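Local atomic coordinates of putative oxidoreductase yhhX (Escherichia coli K-12, PDB entry 3F4L), a protein that probably acts as an NAD(P)-dependent oxidoreductase of the Gfo/Idh/MocA family, perhaps as a scyllo-inositol dehydrogenase using NADP+. Residues P64-V69 and A88-L93; D76-Y81 and E95-P100; Y122-F127 and G176-D181; D128-T133 and Y248-Q253. All blocks are in the same frame, centred on the assembly; numbering follows the deposited sequence.

Contact 1: P64-V69 and A88-L93; sequences PDVKLV and AGKNVL
The carbonyl oxygen of Lys67 is gripped twice by Asn91, once through its backbone N at 3.0 Å and once through its side-chain ND2, also at 3.0 Å. The two donors arrive from opposite faces of the Lys67 carbonyl plane, so neither displaces the other. In Asn91 a chi1 of -70° sets CG beside the backbone N, which brings ND2 to the acceptor that the backbone N-H already uses; its OD1 takes a bond from Thr118 N. Asparagine suits this place because one amide can give to one neighbour and receive from another. The pairing then runs on through Val69 N to Asn91 O at 2.9 Å and Leu93 N to Val69 O at 3.0 Å. Before the strand, Lys90 sends its bent chain back along the 64-69 segment, and NZ meets Val66 O in the carbonyl plane, on a lone pair, at 2.9 Å; NZ also bonds to Asp63 O, its strongest polar partner, so the ammonium joins two carbonyls. The aliphatic part of that lysine is used as well, since Val69 CG2 packs on Lys90 CB at 3.7 Å. On the Leu68 and Asn91 face of the sheet, Leu68 CD1 reaches Leu93 CB at 4.0 Å, and helix 300-311 packs there; the Val69 and Val92 face is covered by helix 78-87. Strand 66-71, helix 78-87 and strand 91-94 thus make a beta-alpha-beta crossover of the NAD-binding Rossmann fold.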
loop_
_atom_site.group_PDB
_atom_site.type_symbol
_atom_site.label_atom_id
_atom_site.label_comp_id
_atom_site.label_asym_id
_atom_site.label_seq_id
_atom_site.Cartn_x
_atom_site.Cartn_y
_atom_site.Cartn_z
ATOM N N PRO A 64 50.453 -3.251 9.070
ATOM C CA PRO A 64 50.418 -1.927 9.703
ATOM C C PRO A 64 49.703 -0.856 8.885
ATOM O O PRO A 64 49.061 0.039 9.438
ATOM C CB PRO A 64 51.899 -1.593 9.883
ATOM C CG PRO A 64 52.533 -2.943 10.038
ATOM C CD PRO A 64 51.841 -3.738 8.967
ATOM N N ASP A 65 49.815 -0.950 7.565
ATOM C CA ASP A 65 49.212 0.041 6.690
ATOM C C ASP A 65 47.745 -0.167 6.332
ATOM O O ASP A 65 47.151 0.692 5.689
ATOM C CB ASP A 65 50.043 0.168 5.415
ATOM C CG ASP A 65 51.498 0.489 5.706
ATOM O OD1 ASP A 65 51.764 1.490 6.417
ATOM O OD2 ASP A 65 52.374 -0.265 5.226
ATOM N N VAL A 66 47.159 -1.292 6.734
ATOM C CA VAL A 66 45.744 -1.526 6.441
ATOM C C VAL A 66 44.902 -0.796 7.480
ATOM O O VAL A 66 45.054 -1.030 8.679
ATOM C CB VAL A 66 45.381 -3.033 6.476
ATOM C CG1 VAL A 66 43.863 -3.200 6.394
ATOM C CG2 VAL A 66 46.046 -3.757 5.315
ATOM N N LYS A 67 44.016 0.085 7.020
ATOM C CA LYS A 67 43.165 0.853 7.929
ATOM C C LYS A 67 41.709 0.416 7.888
ATOM O O LYS A 67 40.955 0.657 8.831
ATOM C CB LYS A 67 43.249 2.347 7.591
ATOM C CG LYS A 67 44.648 2.936 7.708
ATOM C CD LYS A 67 45.074 3.138 9.159
ATOM C CE LYS A 67 44.463 4.414 9.739
ATOM N NZ LYS A 67 45.098 4.828 11.037
ATOM N N LEU A 68 41.303 -0.212 6.790
ATOM C CA LEU A 68 39.922 -0.668 6.668
ATOM C C LEU A 68 39.840 -2.097 6.151
ATOM O O LEU A 68 40.486 -2.454 5.166
ATOM C CB LEU A 68 39.125 0.252 5.728
ATOM C CG LEU A 68 37.677 -0.226 5.491
ATOM C CD1 LEU A 68 36.817 0.054 6.730
ATOM C CD2 LEU A 68 37.097 0.458 4.249
ATOM N N VAL A 69 39.051 -2.913 6.836
ATOM C CA VAL A 69 38.844 -4.299 6.440
ATOM C C VAL A 69 37.378 -4.419 6.025
ATOM O O VAL A 69 36.492 -3.990 6.753
ATOM C CB VAL A 69 39.145 -5.263 7.611
ATOM C CG1 VAL A 69 38.750 -6.673 7.239
ATOM C CG2 VAL A 69 40.646 -5.198 7.951
ATOM N N ALA A 88 42.370 -6.310 15.959
ATOM C CA ALA A 88 43.657 -6.104 15.307
ATOM C C ALA A 88 43.877 -4.615 15.063
ATOM O O ALA A 88 44.878 -4.210 14.465
ATOM C CB ALA A 88 43.719 -6.870 13.996
ATOM N N GLY A 89 42.925 -3.812 15.530
ATOM C CA GLY A 89 43.015 -2.370 15.400
ATOM C C GLY A 89 42.573 -1.790 14.073
ATOM O O GLY A 89 42.945 -0.675 13.735
ATOM N N LYS A 90 41.755 -2.529 13.335
ATOM C CA LYS A 90 41.303 -2.069 12.030
ATOM C C LYS A 90 39.862 -1.570 12.033
ATOM O O LYS A 90 39.025 -2.054 12.800
ATOM C CB LYS A 90 41.397 -3.210 11.012
ATOM C CG LYS A 90 42.719 -3.955 10.972
ATOM C CD LYS A 90 43.869 -3.019 10.683
ATOM C CE LYS A 90 45.192 -3.749 10.725
ATOM N NZ LYS A 90 46.317 -2.784 10.559
ATOM N N ASN A 91 39.588 -0.600 11.166
ATOM C CA ASN A 91 38.233 -0.089 11.002
ATOM C C ASN A 91 37.560 -1.177 10.176
ATOM O O ASN A 91 38.225 -1.840 9.380
ATOM C CB ASN A 91 38.249 1.229 10.238
ATOM C CG ASN A 91 38.848 2.346 11.050
ATOM O OD1 ASN A 91 38.258 2.793 12.036
ATOM N ND2 ASN A 91 40.037 2.792 10.659
ATOM N N VAL A 92 36.257 -1.365 10.355
ATOM C CA VAL A 92 35.559 -2.428 9.642
ATOM C C VAL A 92 34.258 -2.031 8.934
ATOM O O VAL A 92 33.399 -1.346 9.510
ATOM C CB VAL A 92 35.239 -3.600 10.613
ATOM C CG1 VAL A 92 34.458 -4.689 9.898
ATOM C CG2 VAL A 92 36.533 -4.174 11.187
ATOM N N LEU A 93 34.130 -2.486 7.688
ATOM C CA LEU A 93 32.938 -2.260 6.868
ATOM C C LEU A 93 32.367 -3.661 6.632
ATOM O O LEU A 93 33.054 -4.540 6.100
ATOM C CB LEU A 93 33.313 -1.583 5.544
ATOM C CG LEU A 93 32.195 -1.312 4.517
ATOM C CD1 LEU A 93 31.136 -0.369 5.096
ATOM C CD2 LEU A 93 32.807 -0.688 3.268
#

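Contact 2: D76-Y81 and E95-P100; sequences DSHFEY and EKPFTP
This is a side-chain-to-backbone contact between the first turn of helix 78-87 and the loop that leaves strand 91-94, and His78 carries most of it. Its ND1 donates to Pro97 O at 2.7 Å, with an N-H...O angle of 159°; the acceptor lies near the ring plane, while the nitrogen stands 32° out of the plane of the Pro97 carbonyl. Lys96 O also lies at the ring edge, 3.4 Å from His78 CE1. The other ring nitrogen, NE2, bonds to Thr73 O, so both ends of the imidazole are fixed and its rotation is set. Histidine fits because one small flat ring can tie two backbone segments together. The loop is the one after the fifth strand of the parallel Rossmann sheet, and it carries the Glu95-Lys96-Pro97 sequence, with a cis peptide bond before Pro97, that is characteristic of the Gfo/Idh/MocA family. Next along the helix, Thr99 CG2 meets the edge of the Phe79 ring, 4.2 Å from CD1; CG lies anti to the Phe79 backbone N (chi1 174°), and the far end of the ring leads away from the loop. Phe79 CB rests 4.3 Å from Pro100 CD, while helix 102-115 packs on the Phe79 side chain through Gln104, Glu107 and Leu108.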
loop_
_atom_site.group_PDB
_atom_site.type_symbol
_atom_site.label_atom_id
_atom_site.label_comp_id
_atom_site.label_asym_id
_atom_site.label_seq_id
_atom_site.Cartn_x
_atom_site.Cartn_y
_atom_site.Cartn_z
ATOM N N ASP A 76 27.104 -15.897 8.211
ATOM C CA ASP A 76 27.433 -16.535 9.483
ATOM C C ASP A 76 28.813 -16.254 10.048
ATOM O O ASP A 76 29.078 -16.568 11.211
ATOM C CB ASP A 76 27.261 -18.050 9.381
ATOM C CG ASP A 76 25.812 -18.466 9.336
ATOM O OD1 ASP A 76 25.042 -18.023 10.216
ATOM O OD2 ASP A 76 25.445 -19.238 8.424
ATOM N N SER A 77 29.698 -15.675 9.248
ATOM C CA SER A 77 31.039 -15.398 9.739
ATOM C C SER A 77 31.316 -13.909 9.893
ATOM O O SER A 77 32.414 -13.516 10.289
ATOM C CB SER A 77 32.081 -16.052 8.819
ATOM O OG SER A 77 32.025 -15.537 7.503
ATOM N N HIS A 78 30.315 -13.080 9.606
ATOM C CA HIS A 78 30.481 -11.635 9.715
ATOM C C HIS A 78 30.869 -11.166 11.109
ATOM O O HIS A 78 31.796 -10.375 11.264
ATOM C CB HIS A 78 29.209 -10.903 9.273
ATOM C CG HIS A 78 28.975 -10.934 7.796
ATOM N ND1 HIS A 78 27.954 -10.230 7.190
ATOM C CD2 HIS A 78 29.621 -11.592 6.805
ATOM C CE1 HIS A 78 27.984 -10.455 5.888
ATOM N NE2 HIS A 78 28.985 -11.277 5.628
ATOM N N PHE A 79 30.170 -11.640 12.132
ATOM C CA PHE A 79 30.499 -11.210 13.486
ATOM C C PHE A 79 31.932 -11.575 13.853
ATOM O O PHE A 79 32.692 -10.737 14.352
ATOM C CB PHE A 79 29.563 -11.844 14.513
ATOM C CG PHE A 79 29.949 -11.539 15.931
ATOM C CD1 PHE A 79 29.737 -10.271 16.459
ATOM C CD2 PHE A 79 30.582 -12.500 16.718
ATOM C CE1 PHE A 79 30.154 -9.962 17.750
ATOM C CE2 PHE A 79 31.003 -12.199 18.011
ATOM C CZ PHE A 79 30.788 -10.929 18.527
ATOM N N GLU A 80 32.284 -12.831 13.604
ATOM C CA GLU A 80 33.612 -13.343 13.921
ATOM C C GLU A 80 34.734 -12.570 13.236
ATOM O O GLU A 80 35.696 -12.167 13.887
ATOM C CB GLU A 80 33.699 -14.829 13.558
ATOM C CG GLU A 80 34.965 -15.518 14.042
ATOM C CD GLU A 80 35.137 -15.450 15.554
ATOM O OE1 GLU A 80 36.167 -15.953 16.061
ATOM O OE2 GLU A 80 34.246 -14.893 16.234
ATOM N N TYR A 81 34.624 -12.365 11.927
ATOM C CA TYR A 81 35.652 -11.620 11.209
ATOM C C TYR A 81 35.701 -10.148 11.641
ATOM O O TYR A 81 36.782 -9.571 11.779
ATOM C CB TYR A 81 35.429 -11.697 9.696
ATOM C CG TYR A 81 35.875 -12.998 9.070
ATOM C CD1 TYR A 81 37.171 -13.478 9.266
ATOM C CD2 TYR A 81 35.006 -13.750 8.280
ATOM C CE1 TYR A 81 37.588 -14.674 8.690
ATOM C CE2 TYR A 81 35.416 -14.950 7.696
ATOM C CZ TYR A 81 36.707 -15.402 7.906
ATOM O OH TYR A 81 37.128 -16.579 7.326
ATOM N N GLU A 95 29.330 -6.259 5.063
ATOM C CA GLU A 95 28.222 -6.455 4.132
ATOM C C GLU A 95 27.017 -7.066 4.843
ATOM O O GLU A 95 27.156 -7.656 5.912
ATOM C CB GLU A 95 28.641 -7.370 2.987
ATOM C CG GLU A 95 29.229 -6.640 1.805
ATOM C CD GLU A 95 29.256 -7.506 0.569
ATOM O OE1 GLU A 95 29.463 -6.955 -0.536
ATOM O OE2 GLU A 95 29.066 -8.735 0.706
ATOM N N LYS A 96 25.838 -6.920 4.242
ATOM C CA LYS A 96 24.602 -7.462 4.812
ATOM C C LYS A 96 24.714 -8.975 5.011
ATOM O O LYS A 96 25.196 -9.684 4.134
ATOM C CB LYS A 96 23.418 -7.151 3.882
ATOM C CG LYS A 96 23.249 -5.663 3.555
ATOM C CD LYS A 96 24.336 -5.120 2.605
ATOM C CE LYS A 96 24.223 -5.753 1.213
ATOM N NZ LYS A 96 25.052 -5.071 0.174
ATOM N N PRO A 97 24.290 -9.492 6.178
ATOM C CA PRO A 97 23.728 -8.803 7.344
ATOM C C PRO A 97 24.864 -8.408 8.289
ATOM O O PRO A 97 25.834 -9.145 8.429
ATOM C CB PRO A 97 22.823 -9.866 7.986
ATOM C CG PRO A 97 22.964 -11.113 7.094
ATOM C CD PRO A 97 24.270 -10.942 6.398
ATOM N N PHE A 98 24.733 -7.252 8.927
ATOM C CA PHE A 98 25.744 -6.748 9.859
ATOM C C PHE A 98 26.157 -7.834 10.849
ATOM O O PHE A 98 27.337 -8.164 10.981
ATOM C CB PHE A 98 25.183 -5.541 10.611
ATOM C CG PHE A 98 26.222 -4.740 11.328
ATOM C CD1 PHE A 98 27.333 -4.253 10.643
ATOM C CD2 PHE A 98 26.095 -4.469 12.681
ATOM C CE1 PHE A 98 28.308 -3.504 11.299
ATOM C CE2 PHE A 98 27.068 -3.718 13.352
ATOM C CZ PHE A 98 28.174 -3.236 12.656
ATOM N N THR A 99 25.168 -8.383 11.543
ATOM C CA THR A 99 25.380 -9.453 12.514
ATOM C C THR A 99 24.125 -10.297 12.517
ATOM O O THR A 99 23.080 -9.864 12.026
ATOM C CB THR A 99 25.598 -8.924 13.956
ATOM O OG1 THR A 99 24.552 -8.003 14.297
ATOM C CG2 THR A 99 26.951 -8.241 14.078
ATOM N N PRO A 100 24.211 -11.523 13.052
ATOM C CA PRO A 100 23.016 -12.366 13.075
ATOM C C PRO A 100 21.978 -11.829 14.050
ATOM O O PRO A 100 20.775 -12.035 13.859
ATOM C CB PRO A 100 23.557 -13.729 13.523
ATOM C CG PRO A 100 24.994 -13.704 13.054
ATOM C CD PRO A 100 25.407 -12.299 13.426
#

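Contact 3: Y122-F127 and G176-D181; sequences YQNRRF and GVHTMD
Arg126 grips Asp181 side-on in a two-pronged salt bridge, NE to OD2 and NH2 to OD1, both at 2.8 Å. It ties the loop that follows the last strand of the Rossmann sheet to helix 171-187 of the C-terminal alpha/beta domain. The NE bond is nearly straight, 172° at the hydrogen, and OD2 lies in the guanidinium plane; both carboxylate oxygens are met on their syn sides. An arginine extended from CG to NE spans the gap, and Asp181, with CG anti to its backbone N (chi1 172°), holds its carboxylate out toward it. The side-chain amide of Gln123 stacks on this carboxylate, the planes 20° apart and Gln123 CD 3.6 Å from Asp181 CG. A flat, neutral amide suits a place beside an ion pair, where it adds contact without adding charge.

One turn earlier, the His178 ring is held between two aliphatic groups. Arg125 CG makes a CH-pi contact over one face, 4.3 Å from the ring centroid, and Val177 CG1 lies over the opposite face. Gln123 OE1 comes to the ring edge, 3.6 Å from His178 CD2, its amide nearly perpendicular to the imidazole.

Farther out, Glu321 takes a second salt bridge from Arg126 NH2, which probably steadies the guanidinium, and Asp128 pairs with Arg125 NE, fixing the bent arginine chain. The backbone of the residue that carries the stacked amide is held in turn, by a hydrogen bond between Gln123 N and Tyr316 OH.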
loop_
_atom_site.group_PDB
_atom_site.type_symbol
_atom_site.label_atom_id
_atom_site.label_comp_id
_atom_site.label_asym_id
_atom_site.label_seq_id
_atom_site.Cartn_x
_atom_site.Cartn_y
_atom_site.Cartn_z
ATOM N N TYR A 122 27.392 -1.900 5.198
ATOM C CA TYR A 122 27.542 -1.344 3.854
ATOM C C TYR A 122 26.136 -1.059 3.329
ATOM O O TYR A 122 25.481 -1.951 2.802
ATOM C CB TYR A 122 28.250 -2.377 2.954
ATOM C CG TYR A 122 28.499 -1.970 1.512
ATOM C CD1 TYR A 122 29.225 -0.819 1.197
ATOM C CD2 TYR A 122 28.051 -2.765 0.466
ATOM C CE1 TYR A 122 29.499 -0.478 -0.130
ATOM C CE2 TYR A 122 28.316 -2.432 -0.862
ATOM C CZ TYR A 122 29.039 -1.292 -1.147
ATOM O OH TYR A 122 29.298 -0.967 -2.451
ATOM N N GLN A 123 25.664 0.174 3.497
ATOM C CA GLN A 123 24.327 0.540 3.026
ATOM C C GLN A 123 24.463 1.391 1.773
ATOM O O GLN A 123 24.149 2.573 1.772
ATOM C CB GLN A 123 23.570 1.316 4.114
ATOM C CG GLN A 123 23.377 0.526 5.408
ATOM C CD GLN A 123 22.554 -0.744 5.217
ATOM O OE1 GLN A 123 21.980 -0.973 4.152
ATOM N NE2 GLN A 123 22.479 -1.566 6.259
ATOM N N ASN A 124 24.925 0.763 0.700
ATOM C CA ASN A 124 25.136 1.456 -0.561
ATOM C C ASN A 124 23.860 1.992 -1.206
ATOM O O ASN A 124 23.917 2.937 -1.986
ATOM C CB ASN A 124 25.878 0.538 -1.549
ATOM C CG ASN A 124 25.120 -0.757 -1.849
ATOM O OD1 ASN A 124 24.703 -1.472 -0.946
ATOM N ND2 ASN A 124 24.958 -1.063 -3.133
ATOM N N ARG A 125 22.706 1.415 -0.884
ATOM C CA ARG A 125 21.472 1.891 -1.509
ATOM C C ARG A 125 21.033 3.263 -1.001
ATOM O O ARG A 125 19.990 3.798 -1.404
ATOM C CB ARG A 125 20.353 0.847 -1.359
ATOM C CG ARG A 125 20.756 -0.528 -1.935
ATOM C CD ARG A 125 19.576 -1.329 -2.498
ATOM N NE ARG A 125 19.183 -0.809 -3.801
ATOM C CZ ARG A 125 19.304 -1.465 -4.953
ATOM N NH1 ARG A 125 19.797 -2.694 -4.988
ATOM N NH2 ARG A 125 18.960 -0.867 -6.076
ATOM N N ARG A 126 21.839 3.843 -0.121
ATOM C CA ARG A 126 21.551 5.177 0.366
ATOM C C ARG A 126 21.989 6.106 -0.746
ATOM O O ARG A 126 21.715 7.300 -0.726
ATOM C CB ARG A 126 22.341 5.475 1.639
ATOM C CG ARG A 126 21.759 4.781 2.853
ATOM C CD ARG A 126 22.342 5.315 4.146
ATOM N NE ARG A 126 21.729 4.661 5.296
ATOM C CZ ARG A 126 21.806 5.126 6.539
ATOM N NH1 ARG A 126 22.472 6.244 6.781
ATOM N NH2 ARG A 126 21.207 4.483 7.530
ATOM N N PHE A 127 22.678 5.536 -1.726
ATOM C CA PHE A 127 23.142 6.312 -2.856
ATOM C C PHE A 127 22.523 5.841 -4.169
ATOM O O PHE A 127 23.117 6.003 -5.226
ATOM C CB PHE A 127 24.676 6.283 -2.916
ATOM C CG PHE A 127 25.324 6.828 -1.679
ATOM C CD1 PHE A 127 25.147 8.165 -1.322
ATOM C CD2 PHE A 127 26.041 6.001 -0.827
ATOM C CE1 PHE A 127 25.670 8.666 -0.131
ATOM C CE2 PHE A 127 26.571 6.493 0.375
ATOM C CZ PHE A 127 26.383 7.828 0.721
ATOM N N GLY A 176 14.607 -6.328 2.629
ATOM C CA GLY A 176 14.076 -5.353 3.559
ATOM C C GLY A 176 15.168 -4.592 4.278
ATOM O O GLY A 176 14.998 -3.416 4.612
ATOM N N VAL A 177 16.297 -5.253 4.517
ATOM C CA VAL A 177 17.401 -4.601 5.214
ATOM C C VAL A 177 17.794 -3.303 4.504
ATOM O O VAL A 177 18.105 -2.304 5.156
ATOM C CB VAL A 177 18.641 -5.550 5.347
ATOM C CG1 VAL A 177 19.300 -5.794 3.983
ATOM C CG2 VAL A 177 19.653 -4.949 6.326
ATOM N N HIS A 178 17.749 -3.311 3.171
ATOM C CA HIS A 178 18.101 -2.134 2.371
ATOM C C HIS A 178 16.988 -1.094 2.260
ATOM O O HIS A 178 17.216 0.097 2.436
ATOM C CB HIS A 178 18.480 -2.554 0.960
ATOM C CG HIS A 178 19.792 -3.256 0.876
ATOM N ND1 HIS A 178 19.951 -4.453 0.213
ATOM C CD2 HIS A 178 21.019 -2.909 1.329
ATOM C CE1 HIS A 178 21.222 -4.812 0.257
ATOM N NE2 HIS A 178 21.891 -3.892 0.928
ATOM N N THR A 179 15.788 -1.544 1.932
ATOM C CA THR A 179 14.689 -0.619 1.791
ATOM C C THR A 179 14.301 0.022 3.119
ATOM O O THR A 179 13.996 1.210 3.156
ATOM C CB THR A 179 13.493 -1.309 1.110
ATOM O OG1 THR A 179 13.161 -2.516 1.804
ATOM C CG2 THR A 179 13.854 -1.649 -0.332
HETATM N N MSE A 180 14.342 -0.735 4.213
HETATM C CA MSE A 180 14.004 -0.149 5.512
HETATM C C MSE A 180 15.100 0.810 5.962
HETATM O O MSE A 180 14.822 1.811 6.615
HETATM C CB MSE A 180 13.788 -1.230 6.583
HETATM C CG MSE A 180 12.501 -2.034 6.417
HETATM SE SE MSE A 180 11.876 -2.707 8.140
HETATM C CE MSE A 180 13.370 -3.865 8.542
ATOM N N ASP A 181 16.348 0.497 5.622
ATOM C CA ASP A 181 17.469 1.369 5.972
ATOM C C ASP A 181 17.276 2.755 5.348
ATOM O O ASP A 181 17.569 3.773 5.977
ATOM C CB ASP A 181 18.789 0.784 5.477
ATOM C CG ASP A 181 19.945 1.746 5.653
ATOM O OD1 ASP A 181 20.423 1.912 6.802
ATOM O OD2 ASP A 181 20.365 2.350 4.643
#

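Contact 4: D128-T133 and Y248-Q253; sequences DSCFLT and YGIDQQ
Asp251, in the loop before helix 253-258, accepts from the first-turn amide of helix 129-140, a helix remote from it in sequence. Ser129 N donates to Asp251 OD1 at 2.7 Å, in a nearly straight bond that meets the oxygen on its anti side. The same oxygen receives Gln253 NE2 at 3.0 Å on its syn side, while Gln253 N gives to OD2 at 2.9 Å, from above the carboxylate plane. This last is the capping bond at the start of helix 253-258, so one carboxylate serves two helix starts, a task for which aspartate has the short reach and the two acceptors. The helix ends and these donors would help to stabilise its negative charge beside Asp128, whose OD1 is 3.5 Å from Asp251 OD2; Arg125 pairs with the other oxygen of Asp128, and Tyr298 OH bonds to OD1. A water bridges Ser129 OG and Gln252 N, 2.7 Å from each. Cys130 SG, placed between its backbone N and carbonyl carbon (chi1 41°), takes a weak bond from Asp251 N at 3.4 Å and touches Ile250 CG1. Cys130 and Phe131 also pack on strand 236-240, Phe131 meets helix 171-187, and Thr133 touches strand 243-247.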
loop_
_atom_site.group_PDB
_atom_site.type_symbol
_atom_site.label_atom_id
_atom_site.label_comp_id
_atom_site.label_asym_id
_atom_site.label_seq_id
_atom_site.Cartn_x
_atom_site.Cartn_y
_atom_site.Cartn_z
ATOM N N ASP A 128 21.333 5.242 -4.086
ATOM C CA ASP A 128 20.590 4.815 -5.275
ATOM C C ASP A 128 19.976 6.099 -5.829
ATOM O O ASP A 128 19.473 6.926 -5.059
ATOM C CB ASP A 128 19.460 3.844 -4.912
ATOM C CG ASP A 128 19.846 2.392 -5.120
ATOM O OD1 ASP A 128 20.872 2.124 -5.801
ATOM O OD2 ASP A 128 19.110 1.512 -4.621
ATOM N N SER A 129 20.012 6.273 -7.149
ATOM C CA SER A 129 19.470 7.483 -7.765
ATOM C C SER A 129 17.987 7.702 -7.479
ATOM O O SER A 129 17.569 8.827 -7.246
ATOM C CB SER A 129 19.693 7.469 -9.284
ATOM O OG SER A 129 19.070 6.353 -9.865
ATOM N N CYS A 130 17.199 6.634 -7.519
ATOM C CA CYS A 130 15.765 6.725 -7.247
ATOM C C CYS A 130 15.529 7.282 -5.837
ATOM O O CYS A 130 14.767 8.236 -5.638
ATOM C CB CYS A 130 15.122 5.341 -7.387
ATOM S SG CYS A 130 16.099 3.968 -6.692
ATOM N N PHE A 131 16.194 6.674 -4.863
ATOM C CA PHE A 131 16.090 7.103 -3.479
ATOM C C PHE A 131 16.541 8.555 -3.301
ATOM O O PHE A 131 15.839 9.364 -2.676
ATOM C CB PHE A 131 16.936 6.186 -2.589
ATOM C CG PHE A 131 17.042 6.660 -1.179
ATOM C CD1 PHE A 131 15.922 6.697 -0.359
ATOM C CD2 PHE A 131 18.259 7.114 -0.678
ATOM C CE1 PHE A 131 16.016 7.186 0.949
ATOM C CE2 PHE A 131 18.360 7.607 0.630
ATOM C CZ PHE A 131 17.240 7.641 1.438
ATOM N N LEU A 132 17.704 8.897 -3.850
ATOM C CA LEU A 132 18.207 10.262 -3.709
ATOM C C LEU A 132 17.258 11.304 -4.295
ATOM O O LEU A 132 17.175 12.425 -3.785
ATOM C CB LEU A 132 19.588 10.409 -4.348
ATOM C CG LEU A 132 20.758 9.652 -3.707
ATOM C CD1 LEU A 132 21.998 9.851 -4.558
ATOM C CD2 LEU A 132 20.997 10.135 -2.282
ATOM N N THR A 133 16.550 10.948 -5.363
ATOM C CA THR A 133 15.610 11.884 -5.966
ATOM C C THR A 133 14.437 12.083 -4.999
ATOM O O THR A 133 13.980 13.195 -4.795
ATOM C CB THR A 133 15.060 11.370 -7.333
ATOM O OG1 THR A 133 16.150 11.008 -8.194
ATOM C CG2 THR A 133 14.250 12.470 -8.023
ATOM N N TYR A 248 9.059 6.293 -11.096
ATOM C CA TYR A 248 9.066 4.938 -11.625
ATOM C C TYR A 248 10.518 4.658 -11.982
ATOM O O TYR A 248 11.243 5.565 -12.387
ATOM C CB TYR A 248 8.229 4.814 -12.898
ATOM C CG TYR A 248 6.745 4.781 -12.669
ATOM C CD1 TYR A 248 6.031 5.953 -12.448
ATOM C CD2 TYR A 248 6.049 3.573 -12.670
ATOM C CE1 TYR A 248 4.659 5.927 -12.234
ATOM C CE2 TYR A 248 4.677 3.534 -12.455
ATOM C CZ TYR A 248 3.989 4.716 -12.238
ATOM O OH TYR A 248 2.629 4.693 -12.024
ATOM N N GLY A 249 10.945 3.411 -11.824
ATOM C CA GLY A 249 12.309 3.067 -12.175
ATOM C C GLY A 249 13.275 3.077 -11.014
ATOM O O GLY A 249 13.223 3.949 -10.145
ATOM N N ILE A 250 14.172 2.103 -11.009
ATOM C CA ILE A 250 15.157 1.979 -9.946
ATOM C C ILE A 250 16.534 2.395 -10.453
ATOM O O ILE A 250 16.768 2.470 -11.665
ATOM C CB ILE A 250 15.212 0.518 -9.424
ATOM C CG1 ILE A 250 16.141 0.412 -8.208
ATOM C CG2 ILE A 250 15.688 -0.422 -10.535
ATOM C CD1 ILE A 250 16.000 -0.921 -7.476
ATOM N N ASP A 251 17.429 2.686 -9.513
ATOM C CA ASP A 251 18.800 3.068 -9.826
ATOM C C ASP A 251 19.341 2.059 -10.841
ATOM O O ASP A 251 19.109 0.865 -10.698
ATOM C CB ASP A 251 19.629 3.015 -8.552
ATOM C CG ASP A 251 21.074 3.324 -8.796
ATOM O OD1 ASP A 251 21.462 4.494 -8.639
ATOM O OD2 ASP A 251 21.819 2.384 -9.149
ATOM N N GLN A 252 20.075 2.539 -11.842
ATOM C CA GLN A 252 20.597 1.683 -12.902
ATOM C C GLN A 252 22.032 1.144 -12.784
ATOM O O GLN A 252 22.507 0.468 -13.697
ATOM C CB GLN A 252 20.447 2.412 -14.245
ATOM C CG GLN A 252 18.996 2.624 -14.667
ATOM C CD GLN A 252 18.293 1.306 -14.949
ATOM O OE1 GLN A 252 18.694 0.556 -15.846
ATOM N NE2 GLN A 252 17.252 1.008 -14.179
ATOM N N GLN A 253 22.720 1.433 -11.684
ATOM C CA GLN A 253 24.086 0.948 -11.496
ATOM C C GLN A 253 24.174 -0.574 -11.587
ATOM O O GLN A 253 25.082 -1.102 -12.220
ATOM C CB GLN A 253 24.641 1.390 -10.135
ATOM C CG GLN A 253 24.760 2.878 -9.974
ATOM C CD GLN A 253 25.218 3.273 -8.593
ATOM O OE1 GLN A 253 26.400 3.137 -8.241
ATOM N NE2 GLN A 253 24.281 3.762 -7.791
HETATM O O HOH W 1 19.870 5.239 -12.165
#

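The contacts lead from the Rossmann sheet into the C-terminal alpha/beta domain. Contacts 1 and 2, with centres 16 Å apart, share the chain path from strand 66-71 through helix 78-87 to strand 91-94 and the loop after it. Contact 3 lies near the centre of the chain and touches the other three. Leu93 CD1 of contact 1 packs on Tyr122 CA at 3.9 Å, and Lys96 of contact 2 packs against Tyr122, Val177 and His178, a cluster consistent with the family's active-site region. Contact 4, 12 Å from contact 3 between centres, meets it where Arg125 lies against Ile250, and its centre is about 31 Å from that of contact 1.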